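Phospholipase C-beta (PLC-beta) (Sepia officinalis, PDB 3QR0) is a multidomain protein of the phospholipase C-beta family, with PH, EF-hand, TIM-barrel and C2 domains and a calcium ion bound in the barrel. Local coordinates at residues F416-S421 with I468-M473; L439-P444 with L517-Q522; K499-A504 with R570-G575. One frame throughout, in Å; residues are numbered along the deposited sequence.

Contact 1 of 3, residues F416-S421 with I468-M473. With CA (calcium ion), chain B.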
ATOM      1  N   PHE A 416       8.793  -7.715  21.174  1.00 24.25           N
ATOM      2  CA  PHE A 416      10.101  -7.624  21.808  1.00 25.06           C
ATOM      3  C   PHE A 416      10.820  -8.970  21.739  1.00 25.47           C
ATOM      4  O   PHE A 416      10.301  -9.986  22.191  1.00 26.05           O
ATOM      5  CB  PHE A 416       9.974  -7.207  23.277  1.00 25.76           C
ATOM      6  CG  PHE A 416       9.792  -5.725  23.484  1.00 26.92           C
ATOM      7  CD1 PHE A 416      10.703  -5.000  24.237  1.00 29.01           C
ATOM      8  CD2 PHE A 416       8.706  -5.057  22.932  1.00 28.09           C
ATOM      9  CE1 PHE A 416      10.534  -3.624  24.436  1.00 29.61           C
ATOM     10  CE2 PHE A 416       8.532  -3.688  23.120  1.00 28.31           C
ATOM     11  CZ  PHE A 416       9.446  -2.973  23.876  1.00 29.26           C
ATOM     12  N   GLU A 417      12.013  -8.970  21.163  1.00 25.25           N
ATOM     13  CA  GLU A 417      12.933 -10.084  21.313  1.00 25.75           C
ATOM     14  C   GLU A 417      13.964  -9.585  22.317  1.00 26.29           C
ATOM     15  O   GLU A 417      14.850  -8.800  21.983  1.00 26.13           O
ATOM     16  CB  GLU A 417      13.568 -10.452  19.980  1.00 25.44           C
ATOM     17  CG  GLU A 417      14.278 -11.781  19.985  1.00 26.20           C
ATOM     18  CD  GLU A 417      15.121 -11.982  18.741  1.00 26.29           C
ATOM     19  OE1 GLU A 417      14.562 -11.927  17.626  1.00 25.31           O
ATOM     20  OE2 GLU A 417      16.343 -12.189  18.883  1.00 27.07           O
ATOM     21  N   ASN A 418      13.810 -10.026  23.559  1.00 26.84           N
ATOM     22  CA  ASN A 418      14.487  -9.414  24.696  1.00 27.42           C
ATOM     23  C   ASN A 418      15.744 -10.180  25.105  1.00 27.70           C
ATOM     24  O   ASN A 418      15.661 -11.324  25.535  1.00 28.28           O
ATOM     25  CB  ASN A 418      13.492  -9.365  25.855  1.00 28.00           C
ATOM     26  CG  ASN A 418      13.862  -8.358  26.909  1.00 29.44           C
ATOM     27  OD1 ASN A 418      15.025  -7.974  27.053  1.00 30.98           O
ATOM     28  ND2 ASN A 418      12.863  -7.931  27.681  1.00 31.14           N
ATOM     29  N   HIS A 419      16.907  -9.547  24.970  1.00 27.66           N
ATOM     30  CA  HIS A 419      18.169 -10.162  25.392  1.00 28.19           C
ATOM     31  C   HIS A 419      18.864  -9.373  26.498  1.00 28.78           C
ATOM     32  O   HIS A 419      20.024  -9.628  26.805  1.00 29.15           O
ATOM     33  CB  HIS A 419      19.109 -10.319  24.196  1.00 27.91           C
ATOM     34  CG  HIS A 419      18.518 -11.112  23.078  1.00 27.16           C
ATOM     35  ND1 HIS A 419      18.605 -12.484  23.018  1.00 28.20           N
ATOM     36  CD2 HIS A 419      17.803 -10.729  21.995  1.00 26.99           C
ATOM     37  CE1 HIS A 419      17.977 -12.914  21.939  1.00 27.91           C
ATOM     38  NE2 HIS A 419      17.483 -11.869  21.299  1.00 27.50           N
ATOM     39  N   CYS A 420      18.153  -8.429  27.107  1.00 28.72           N
ATOM     40  CA  CYS A 420      18.775  -7.511  28.058  1.00 29.39           C
ATOM     41  C   CYS A 420      18.891  -8.092  29.463  1.00 29.95           C
ATOM     42  O   CYS A 420      18.079  -8.916  29.878  1.00 29.82           O
ATOM     43  CB  CYS A 420      17.992  -6.199  28.121  1.00 29.21           C
ATOM     44  SG  CYS A 420      18.220  -5.158  26.687  1.00 29.58           S
ATOM     45  N   SER A 421      19.911  -7.643  30.185  1.00 30.59           N
ATOM     46  CA  SER A 421      20.037  -7.921  31.611  1.00 31.39           C
ATOM     47  C   SER A 421      18.903  -7.224  32.352  1.00 31.23           C
ATOM     48  O   SER A 421      18.238  -6.344  31.797  1.00 30.59           O
ATOM     49  CB  SER A 421      21.376  -7.408  32.132  1.00 31.98           C
ATOM     50  OG  SER A 421      21.467  -5.999  31.965  1.00 32.64           O
ATOM     51  N   ILE A 468       2.391  -4.583  24.256  1.00 24.40           N
ATOM     52  CA  ILE A 468       3.729  -5.142  24.356  1.00 24.86           C
ATOM     53  C   ILE A 468       3.662  -6.656  24.351  1.00 25.06           C
ATOM     54  O   ILE A 468       3.012  -7.252  25.209  1.00 25.27           O
ATOM     55  CB  ILE A 468       4.449  -4.717  25.658  1.00 25.54           C
ATOM     56  CG1 ILE A 468       4.448  -3.193  25.810  1.00 25.99           C
ATOM     57  CG2 ILE A 468       5.882  -5.254  25.660  1.00 25.68           C
ATOM     58  CD1 ILE A 468       5.105  -2.458  24.667  1.00 25.51           C
ATOM     59  N   LYS A 469       4.355  -7.259  23.389  1.00 25.10           N
ATOM     60  CA  LYS A 469       4.529  -8.704  23.319  1.00 25.73           C
ATOM     61  C   LYS A 469       5.931  -9.032  23.825  1.00 26.64           C
ATOM     62  O   LYS A 469       6.933  -8.737  23.165  1.00 26.18           O
ATOM     63  CB  LYS A 469       4.332  -9.198  21.884  1.00 25.30           C
ATOM     64  CG  LYS A 469       4.739 -10.650  21.634  1.00 25.95           C
ATOM     65  CD  LYS A 469       4.714 -10.982  20.149  1.00 26.09           C
ATOM     66  CE  LYS A 469       5.557 -12.209  19.823  1.00 26.76           C
ATOM     67  NZ  LYS A 469       7.011 -12.034  20.160  1.00 28.59           N
ATOM     68  N   ASN A 470       5.983  -9.631  25.009  1.00 27.98           N
ATOM     69  CA  ASN A 470       7.229 -10.001  25.666  1.00 29.24           C
ATOM     70  C   ASN A 470       6.941 -11.147  26.619  1.00 30.57           C
ATOM     71  O   ASN A 470       5.815 -11.283  27.103  1.00 30.38           O
ATOM     72  CB  ASN A 470       7.795  -8.805  26.435  1.00 29.44           C
ATOM     73  CG  ASN A 470       9.221  -9.027  26.916  1.00 30.59           C
ATOM     74  OD1 ASN A 470      10.178  -8.638  26.248  1.00 30.66           O
ATOM     75  ND2 ASN A 470       9.369  -9.648  28.084  1.00 30.59           N
ATOM     76  N   LYS A 471       7.950 -11.973  26.881  1.00 31.96           N
ATOM     77  CA  LYS A 471       7.812 -13.048  27.858  1.00 33.68           C
ATOM     78  C   LYS A 471       7.333 -12.460  29.181  1.00 35.11           C
ATOM     79  O   LYS A 471       7.701 -11.334  29.533  1.00 34.54           O
ATOM     80  CB  LYS A 471       9.145 -13.773  28.071  1.00 34.11           C
ATOM     81  CG  LYS A 471       9.603 -14.611  26.882  1.00 34.19           C
ATOM     82  CD  LYS A 471      11.095 -14.940  26.958  1.00 35.18           C
ATOM     83  CE  LYS A 471      11.421 -15.897  28.092  1.00 35.95           C
ATOM     84  NZ  LYS A 471      12.841 -16.373  28.008  1.00 36.40           N
ATOM     85  N   LYS A 472       6.482 -13.203  29.882  1.00 37.05           N
ATOM     86  CA  LYS A 472       6.094 -12.844  31.240  1.00 39.12           C
ATOM     87  C   LYS A 472       6.974 -13.622  32.205  1.00 41.34           C
ATOM     88  O   LYS A 472       7.743 -14.491  31.785  1.00 41.29           O
ATOM     89  CB  LYS A 472       4.607 -13.116  31.489  1.00 39.29           C
ATOM     90  CG  LYS A 472       3.693 -12.066  30.857  1.00 38.58           C
ATOM     91  CD  LYS A 472       2.242 -12.181  31.323  1.00 38.65           C
ATOM     92  CE  LYS A 472       2.007 -11.512  32.670  1.00 39.35           C
ATOM     93  NZ  LYS A 472       2.034 -10.024  32.594  1.00 37.62           N
ATOM     94  N   MET A 473       6.877 -13.300  33.492  1.00 43.85           N
ATOM     95  CA  MET A 473       7.723 -13.936  34.502  1.00 46.20           C
ATOM     96  C   MET A 473       7.479 -15.442  34.577  1.00 47.48           C
ATOM     97  O   MET A 473       6.335 -15.905  34.547  1.00 47.54           O
ATOM     98  CB  MET A 473       7.526 -13.287  35.875  1.00 47.29           C
ATOM     99  CG  MET A 473       8.156 -11.904  35.979  1.00 48.38           C
ATOM    100  SD  MET A 473       8.951 -11.613  37.563  1.00 52.98           S
ATOM    101  CE  MET A 473      10.309 -12.785  37.478  1.00 52.47           C
TER
HETATM  102 CA    CA B1000      14.425 -10.595  15.666  1.00 22.54          CA
HETATM  103  O   HOH W   1       8.238 -11.416  22.546  1.00 38.12           O
HETATM  104  O   HOH W   2      16.319 -11.884  14.773  1.00 20.83           O
HETATM  105  O   HOH W   3      13.705 -12.374  14.165  1.00 21.27           O
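F416 and N470 meet at the end of two parallel barrel strands, where F416 N gives a hydrogen bond to K469 O at 2.9 Å. Beyond that bond the pairing passes to side chains. N470, its CG swung anti to N (chi1 -169°), brings OD1 against N418 ND2 at 3.1 Å; the two amide planes stand 69° apart, with the donor tilted out of the carbonyl plane. N470 OD1 also lies 3.3 Å from F416 CB. Each amide is also tied by its other end: N470 ND2 reaches K471 O, and N418 OD1 accepts from C420 N in an Asx turn. On the apolar side, F416 CD2 rests 3.9 Å from I468 CG2. A water donating to K469 O accepts from K469 NZ, which also bonds S415. E417 faces away from this seam: OE1 binds calcium at 2.4 Å beside N339, E368 and D370, while OE2 takes H419 NE2 on its anti lone pair (2.7 Å) and probably also a hydrogen bond with T503 OG1. Helix 422-436 and helix 512-515 both pack on F416 and N418, and strand 366-372 flanks strand 412-418 on the side opposite strand 466-469.

Contact 2 of 3, residues L439-P444 with L517-Q522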
ATOM      1  N   LEU A 439      -0.747   5.997  25.714  1.00 28.84           N
ATOM      2  CA  LEU A 439      -0.848   5.041  24.602  1.00 28.09           C
ATOM      3  C   LEU A 439      -0.558   3.601  25.023  1.00 28.11           C
ATOM      4  O   LEU A 439      -1.057   2.658  24.411  1.00 27.58           O
ATOM      5  CB  LEU A 439       0.113   5.421  23.467  1.00 27.23           C
ATOM      6  CG  LEU A 439       0.014   6.831  22.883  1.00 27.23           C
ATOM      7  CD1 LEU A 439       1.114   7.040  21.842  1.00 26.54           C
ATOM      8  CD2 LEU A 439      -1.371   7.083  22.291  1.00 26.48           C
ATOM      9  N   LEU A 440       0.262   3.430  26.054  1.00 28.91           N
ATOM     10  CA  LEU A 440       0.674   2.102  26.488  1.00 29.43           C
ATOM     11  C   LEU A 440      -0.460   1.375  27.208  1.00 30.25           C
ATOM     12  O   LEU A 440      -0.996   1.882  28.197  1.00 30.40           O
ATOM     13  CB  LEU A 440       1.885   2.212  27.410  1.00 29.81           C
ATOM     14  CG  LEU A 440       2.555   0.907  27.833  1.00 30.21           C
ATOM     15  CD1 LEU A 440       3.034   0.118  26.618  1.00 29.74           C
ATOM     16  CD2 LEU A 440       3.717   1.219  28.771  1.00 31.43           C
ATOM     17  N   LEU A 441      -0.819   0.193  26.710  1.00 30.33           N
ATOM     18  CA  LEU A 441      -1.813  -0.646  27.377  1.00 31.51           C
ATOM     19  C   LEU A 441      -1.096  -1.521  28.398  1.00 32.61           C
ATOM     20  O   LEU A 441      -0.657  -2.631  28.089  1.00 32.20           O
ATOM     21  CB  LEU A 441      -2.590  -1.511  26.375  1.00 30.73           C
ATOM     22  CG  LEU A 441      -3.803  -2.225  26.989  1.00 31.48           C
ATOM     23  CD1 LEU A 441      -4.937  -1.237  27.267  1.00 31.21           C
ATOM     24  CD2 LEU A 441      -4.286  -3.356  26.094  1.00 30.78           C
ATOM     25  N   ASP A 442      -0.980  -1.007  29.616  1.00 34.38           N
ATOM     26  CA  ASP A 442      -0.216  -1.673  30.673  1.00 35.91           C
ATOM     27  C   ASP A 442      -1.101  -2.473  31.634  1.00 36.80           C
ATOM     28  O   ASP A 442      -0.602  -3.011  32.621  1.00 37.63           O
ATOM     29  CB  ASP A 442       0.628  -0.644  31.449  1.00 36.76           C
ATOM     30  CG  ASP A 442      -0.218   0.405  32.150  1.00 38.77           C
ATOM     31  OD1 ASP A 442      -1.454   0.403  31.972  1.00 40.07           O
ATOM     32  OD2 ASP A 442       0.354   1.239  32.880  1.00 43.42           O
ATOM     33  N   LYS A 443      -2.400  -2.548  31.333  1.00 37.04           N
ATOM     34  CA  LYS A 443      -3.385  -3.242  32.169  1.00 37.91           C
ATOM     35  C   LYS A 443      -4.525  -3.811  31.316  1.00 37.34           C
ATOM     36  O   LYS A 443      -4.854  -3.244  30.273  1.00 36.79           O
ATOM     37  CB  LYS A 443      -4.007  -2.271  33.170  1.00 38.86           C
ATOM     38  CG  LYS A 443      -3.242  -2.097  34.472  1.00 40.92           C
ATOM     39  CD  LYS A 443      -4.070  -1.329  35.507  1.00 42.57           C
ATOM     40  CE  LYS A 443      -5.430  -1.991  35.767  1.00 43.41           C
ATOM     41  NZ  LYS A 443      -6.031  -1.607  37.075  1.00 45.31           N
ATOM     42  N   PRO A 444      -5.158  -4.911  31.773  1.00 37.50           N
ATOM     43  CA  PRO A 444      -6.363  -5.400  31.091  1.00 37.07           C
ATOM     44  C   PRO A 444      -7.498  -4.380  31.136  1.00 37.08           C
ATOM     45  O   PRO A 444      -7.588  -3.607  32.087  1.00 37.85           O
ATOM     46  CB  PRO A 444      -6.746  -6.649  31.894  1.00 37.74           C
ATOM     47  CG  PRO A 444      -5.513  -7.054  32.604  1.00 38.23           C
ATOM     48  CD  PRO A 444      -4.768  -5.792  32.889  1.00 38.16           C
ATOM     49  N   LEU A 517       4.119  -5.138  31.742  1.00 30.17           N
ATOM     50  CA  LEU A 517       3.506  -4.463  30.595  1.00 29.49           C
ATOM     51  C   LEU A 517       2.770  -5.421  29.645  1.00 28.57           C
ATOM     52  O   LEU A 517       2.071  -4.970  28.740  1.00 28.12           O
ATOM     53  CB  LEU A 517       4.567  -3.688  29.814  1.00 29.15           C
ATOM     54  CG  LEU A 517       5.413  -2.698  30.623  1.00 30.45           C
ATOM     55  CD1 LEU A 517       6.448  -2.055  29.731  1.00 31.09           C
ATOM     56  CD2 LEU A 517       4.544  -1.637  31.301  1.00 32.50           C
ATOM     57  N   VAL A 518       2.927  -6.729  29.852  1.00 28.29           N
ATOM     58  CA  VAL A 518       2.336  -7.735  28.967  1.00 27.32           C
ATOM     59  C   VAL A 518       0.970  -8.160  29.488  1.00 27.68           C
ATOM     60  O   VAL A 518       0.791  -8.359  30.689  1.00 28.43           O
ATOM     61  CB  VAL A 518       3.250  -8.974  28.833  1.00 27.29           C
ATOM     62  CG1 VAL A 518       2.656  -9.980  27.857  1.00 26.09           C
ATOM     63  CG2 VAL A 518       4.651  -8.555  28.386  1.00 26.28           C
ATOM     64  N   ASN A 519       0.004  -8.282  28.583  1.00 27.01           N
ATOM     65  CA  ASN A 519      -1.339  -8.731  28.962  1.00 27.22           C
ATOM     66  C   ASN A 519      -1.995  -9.590  27.884  1.00 26.58           C
ATOM     67  O   ASN A 519      -2.016 -10.810  28.012  1.00 26.83           O
ATOM     68  CB  ASN A 519      -2.235  -7.548  29.377  1.00 27.40           C
ATOM     69  CG  ASN A 519      -1.983  -6.294  28.555  1.00 26.37           C
ATOM     70  OD1 ASN A 519      -2.241  -6.269  27.358  1.00 25.81           O
ATOM     71  ND2 ASN A 519      -1.486  -5.244  29.204  1.00 26.86           N
ATOM     72  N   TYR A 520      -2.513  -8.969  26.825  1.00 25.92           N
ATOM     73  CA  TYR A 520      -3.300  -9.703  25.829  1.00 25.87           C
ATOM     74  C   TYR A 520      -2.456 -10.435  24.795  1.00 25.34           C
ATOM     75  O   TYR A 520      -2.953 -11.344  24.127  1.00 25.35           O
ATOM     76  CB  TYR A 520      -4.286  -8.765  25.123  1.00 25.79           C
ATOM     77  CG  TYR A 520      -5.328  -8.237  26.072  1.00 25.77           C
ATOM     78  CD1 TYR A 520      -6.291  -9.084  26.608  1.00 25.83           C
ATOM     79  CD2 TYR A 520      -5.334  -6.899  26.457  1.00 26.19           C
ATOM     80  CE1 TYR A 520      -7.239  -8.616  27.494  1.00 26.81           C
ATOM     81  CE2 TYR A 520      -6.277  -6.417  27.336  1.00 26.72           C
ATOM     82  CZ  TYR A 520      -7.229  -7.279  27.858  1.00 27.28           C
ATOM     83  OH  TYR A 520      -8.170  -6.803  28.735  1.00 26.51           O
ATOM     84  N   ILE A 521      -1.194 -10.041  24.653  1.00 25.05           N
ATOM     85  CA  ILE A 521      -0.325 -10.637  23.648  1.00 24.58           C
ATOM     86  C   ILE A 521       0.834 -11.313  24.346  1.00 24.67           C
ATOM     87  O   ILE A 521       1.976 -10.859  24.260  1.00 24.40           O
ATOM     88  CB  ILE A 521       0.202  -9.596  22.623  1.00 23.94           C
ATOM     89  CG1 ILE A 521      -0.892  -8.603  22.219  1.00 24.48           C
ATOM     90  CG2 ILE A 521       0.752 -10.314  21.395  1.00 23.83           C
ATOM     91  CD1 ILE A 521      -2.084  -9.221  21.517  1.00 23.58           C
ATOM     92  N   GLN A 522       0.536 -12.402  25.046  1.00 25.21           N
ATOM     93  CA  GLN A 522       1.541 -13.105  25.822  1.00 25.81           C
ATOM     94  C   GLN A 522       2.152 -14.239  25.007  1.00 25.78           C
ATOM     95  O   GLN A 522       1.476 -15.218  24.718  1.00 26.02           O
ATOM     96  CB  GLN A 522       0.942 -13.661  27.116  1.00 26.66           C
ATOM     97  CG  GLN A 522       1.982 -14.253  28.034  1.00 27.44           C
ATOM     98  CD  GLN A 522       1.387 -14.924  29.250  1.00 29.56           C
ATOM     99  OE1 GLN A 522       0.248 -14.647  29.641  1.00 27.68           O
ATOM    100  NE2 GLN A 522       2.164 -15.816  29.864  1.00 30.65           N
TER
HETATM  101  O   HOH W   4       0.613  -4.568  26.520  1.00 27.47           O
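N519 turns its amide toward L441 with CG near the position between N and the carbonyl carbon (chi1 37°), while L441 has CG anti to its own N (chi1 -170°), from where chi2 turns CD2 onto the edge of Y520. These residues lie in two irregular loops of the TIM-barrel domain. One loop leaves helix 422-436 on the way to strand 466-469; the other leads from helix 512-515 into strand 522-523, so the contact joins the X and Y parts of the barrel.

The single direct hydrogen bond between them runs from N519 ND2 to L441 O, 3.0 Å long and nearly straight at 166°. It leaves within the plane of the donor amide but arrives above the plane of the L441 carbonyl, not on a lone pair. A water also sits 2.8 Å from L441 O and within bonding distance of L517 O, placed to donate to both, although other acceptors compete for its protons.

Apolar groups fill in around this bond. The CD2 methyl of L441 meets the Y520 ring at its edge, in the ring plane, 3.7 Å from CD2 of the tyrosine. P444 passes the phenol end of the same ring, with CB 3.5 Å from Y520 OH; that hydroxyl has its hydrogen-bond partners at H448 O and I445 N, further along the loop of the proline. L517 CD2 touches L440 CD2 at 3.9 Å, the two leucines crossing at about a right angle, and also reaches D442 CB. L440 leans on I468 as well, which carries the packing on to strand 466-469. The amide of N519 is held from its other end too, OD1 accepting from Y520 N at 2.8 Å.

Contact 3 of 3, residues K499-A504 with R570-G575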
ATOM      1  N   LYS A 499      17.109 -23.664  15.234  1.00 30.93           N
ATOM      2  CA  LYS A 499      18.223 -23.134  14.444  1.00 30.93           C
ATOM      3  C   LYS A 499      17.763 -22.053  13.475  1.00 29.65           C
ATOM      4  O   LYS A 499      18.382 -20.993  13.383  1.00 29.17           O
ATOM      5  CB  LYS A 499      18.924 -24.250  13.665  1.00 31.66           C
ATOM      6  CG  LYS A 499      19.756 -25.170  14.530  1.00 34.28           C
ATOM      7  CD  LYS A 499      20.514 -26.192  13.688  1.00 37.41           C
ATOM      8  CE  LYS A 499      21.279 -27.168  14.562  1.00 39.04           C
ATOM      9  NZ  LYS A 499      22.459 -27.716  13.845  1.00 41.81           N
ATOM     10  N   ASP A 500      16.673 -22.326  12.760  1.00 28.92           N
ATOM     11  CA  ASP A 500      16.123 -21.371  11.800  1.00 28.22           C
ATOM     12  C   ASP A 500      15.624 -20.086  12.473  1.00 27.06           C
ATOM     13  O   ASP A 500      15.574 -19.034  11.837  1.00 26.04           O
ATOM     14  CB  ASP A 500      14.988 -22.015  10.988  1.00 28.30           C
ATOM     15  CG  ASP A 500      15.487 -23.056   9.987  1.00 30.01           C
ATOM     16  OD1 ASP A 500      16.715 -23.270   9.884  1.00 31.85           O
ATOM     17  OD2 ASP A 500      14.643 -23.667   9.295  1.00 31.38           O
ATOM     18  N   ALA A 501      15.268 -20.176  13.755  1.00 26.75           N
ATOM     19  CA  ALA A 501      14.783 -19.023  14.526  1.00 26.41           C
ATOM     20  C   ALA A 501      15.876 -18.003  14.846  1.00 26.44           C
ATOM     21  O   ALA A 501      15.575 -16.847  15.153  1.00 26.09           O
ATOM     22  CB  ALA A 501      14.121 -19.493  15.822  1.00 26.27           C
ATOM     23  N   GLY A 502      17.137 -18.428  14.788  1.00 26.96           N
ATOM     24  CA  GLY A 502      18.262 -17.521  14.977  1.00 27.20           C
ATOM     25  C   GLY A 502      18.289 -16.989  16.394  1.00 27.71           C
ATOM     26  O   GLY A 502      18.081 -17.747  17.345  1.00 27.73           O
ATOM     27  N   THR A 503      18.503 -15.682  16.538  1.00 27.60           N
ATOM     28  CA  THR A 503      18.568 -15.064  17.868  1.00 28.27           C
ATOM     29  C   THR A 503      17.245 -15.165  18.644  1.00 28.53           C
ATOM     30  O   THR A 503      17.245 -15.103  19.868  1.00 28.88           O
ATOM     31  CB  THR A 503      18.994 -13.577  17.803  1.00 27.91           C
ATOM     32  OG1 THR A 503      18.016 -12.821  17.082  1.00 26.73           O
ATOM     33  CG2 THR A 503      20.370 -13.430  17.135  1.00 27.89           C
ATOM     34  N   ALA A 504      16.128 -15.334  17.940  1.00 28.75           N
ATOM     35  CA  ALA A 504      14.821 -15.464  18.590  1.00 29.37           C
ATOM     36  C   ALA A 504      14.653 -16.781  19.354  1.00 30.56           C
ATOM     37  O   ALA A 504      13.719 -16.920  20.143  1.00 31.02           O
ATOM     38  CB  ALA A 504      13.710 -15.308  17.567  1.00 28.75           C
ATOM     39  N   ARG A 570       1.840 -15.360  15.213  1.00 20.84           N
ATOM     40  CA  ARG A 570       2.767 -14.526  14.464  1.00 20.45           C
ATOM     41  C   ARG A 570       3.738 -15.441  13.725  1.00 19.93           C
ATOM     42  O   ARG A 570       4.176 -16.451  14.265  1.00 20.34           O
ATOM     43  CB  ARG A 570       3.522 -13.585  15.405  1.00 20.48           C
ATOM     44  CG  ARG A 570       4.562 -12.706  14.722  1.00 20.96           C
ATOM     45  CD  ARG A 570       5.071 -11.618  15.668  1.00 22.60           C
ATOM     46  NE  ARG A 570       6.066 -10.772  15.011  1.00 23.42           N
ATOM     47  CZ  ARG A 570       7.366 -11.052  14.911  1.00 24.44           C
ATOM     48  NH1 ARG A 570       7.877 -12.158  15.441  1.00 24.20           N
ATOM     49  NH2 ARG A 570       8.171 -10.200  14.277  1.00 25.33           N
ATOM     50  N   ILE A 571       4.071 -15.075  12.493  1.00 19.48           N
ATOM     51  CA  ILE A 571       5.012 -15.833  11.672  1.00 19.35           C
ATOM     52  C   ILE A 571       6.159 -14.902  11.320  1.00 19.28           C
ATOM     53  O   ILE A 571       5.938 -13.710  11.115  1.00 19.32           O
ATOM     54  CB  ILE A 571       4.355 -16.315  10.360  1.00 19.23           C
ATOM     55  CG1 ILE A 571       2.983 -16.944  10.629  1.00 19.23           C
ATOM     56  CG2 ILE A 571       5.288 -17.279   9.610  1.00 19.45           C
ATOM     57  CD1 ILE A 571       3.033 -18.336  11.226  1.00 18.35           C
ATOM     58  N   TYR A 572       7.385 -15.420  11.266  1.00 19.52           N
ATOM     59  CA  TYR A 572       8.512 -14.607  10.806  1.00 19.54           C
ATOM     60  C   TYR A 572       9.516 -15.429   9.996  1.00 20.19           C
ATOM     61  O   TYR A 572       9.607 -16.650  10.172  1.00 19.99           O
ATOM     62  CB  TYR A 572       9.185 -13.883  11.983  1.00 19.73           C
ATOM     63  CG  TYR A 572       9.770 -14.791  13.026  1.00 20.16           C
ATOM     64  CD1 TYR A 572      11.102 -15.179  12.958  1.00 21.39           C
ATOM     65  CD2 TYR A 572       8.999 -15.257  14.093  1.00 20.82           C
ATOM     66  CE1 TYR A 572      11.654 -16.013  13.908  1.00 21.52           C
ATOM     67  CE2 TYR A 572       9.548 -16.095  15.058  1.00 20.77           C
ATOM     68  CZ  TYR A 572      10.877 -16.470  14.958  1.00 21.72           C
ATOM     69  OH  TYR A 572      11.454 -17.299  15.898  1.00 22.12           O
ATOM     70  N   PRO A 573      10.262 -14.765   9.090  1.00 20.40           N
ATOM     71  CA  PRO A 573      11.138 -15.509   8.187  1.00 21.10           C
ATOM     72  C   PRO A 573      12.303 -16.210   8.886  1.00 21.91           C
ATOM     73  O   PRO A 573      12.830 -15.716   9.879  1.00 21.57           O
ATOM     74  CB  PRO A 573      11.651 -14.438   7.207  1.00 20.98           C
ATOM     75  CG  PRO A 573      11.375 -13.133   7.851  1.00 20.78           C
ATOM     76  CD  PRO A 573      10.192 -13.336   8.745  1.00 20.07           C
ATOM     77  N   LYS A 574      12.676 -17.371   8.359  1.00 22.93           N
ATOM     78  CA  LYS A 574      13.819 -18.134   8.861  1.00 23.95           C
ATOM     79  C   LYS A 574      15.147 -17.395   8.673  1.00 24.28           C
ATOM     80  O   LYS A 574      15.286 -16.543   7.790  1.00 23.78           O
ATOM     81  CB  LYS A 574      13.889 -19.504   8.172  1.00 24.64           C
ATOM     82  CG  LYS A 574      14.070 -19.449   6.655  1.00 25.21           C
ATOM     83  CD  LYS A 574      13.956 -20.831   6.008  1.00 26.80           C
ATOM     84  CE  LYS A 574      13.782 -20.710   4.500  1.00 26.91           C
ATOM     85  NZ  LYS A 574      13.719 -22.035   3.821  1.00 28.29           N
ATOM     86  N   GLY A 575      16.126 -17.756   9.494  1.00 25.10           N
ATOM     87  CA  GLY A 575      17.430 -17.109   9.499  1.00 25.90           C
ATOM     88  C   GLY A 575      18.257 -17.235   8.226  1.00 26.39           C
ATOM     89  O   GLY A 575      19.160 -16.421   7.999  1.00 26.94           O
TER
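D500 and G575 are joined by the one hydrogen bond of this contact, a backbone link from G575 N to D500 O of 2.7 Å, with the donor lying in the carbonyl plane. It forms where helix 488-501 runs out. G502, with positive phi, breaks the helical path, and A504 N bonds A501 O instead, leaving D500 O to receive G575. K574 CA adds a CA-H...O contact to D500 O at 3.6 Å.

Two patches of packing accompany it. D500 CB and K574 CB touch at 3.9 Å. Y572 points its ring at the helix end with CG between N and the carbonyl carbon (chi1 62°), which carries the phenol across to two methyls: Y572 OH is 3.4 Å from A504 CB and 3.5 Å from A501 CB. The A504 methyl approaches the ring obliquely, while A501 O lies near the ring plane, at its edge.

The polar ends find partners elsewhere. The D500 carboxylate has a salt bridge to K496 and a hydrogen bond to T547; K574 NZ stays 5.8 Å from D500 OD2, so the two charges do not pair directly. Y572 OH bonds a glycerol, probably from the crystallisation liquor.

Close by, A504 packs on E417, a calcium ligand, and R570 forms a salt bridge with E368, another ligand. A helix end laid against a strand end beside the metal site is consistent with the X–Y linker that covers the mouth of the TIM barrel in PLC-beta proteins.

How the contacts relate
From the N terminus, strand 412-418 opens contact 1, and the loop after helix 422-436 opens contact 2. Contact 1 closes first, when strand 466-469 returns alongside its partner; contact 2 closes later, at 517-522, so the two cross. Contact 3 opens at the end of helix 488-501, before contact 2 has closed, and ends at 570-575, crossing contact 2 but following contact 1 in series. K472 NZ to V518 O, probably a hydrogen bond, joins contacts 1 and 2; packing of H419 on T503 joins contacts 1 and 3. Contacts 2 and 3 do not touch. Together they bind adjacent strands, X to Y, and the end of helix 488-501 to the end of strand 569-572, beside the calcium site.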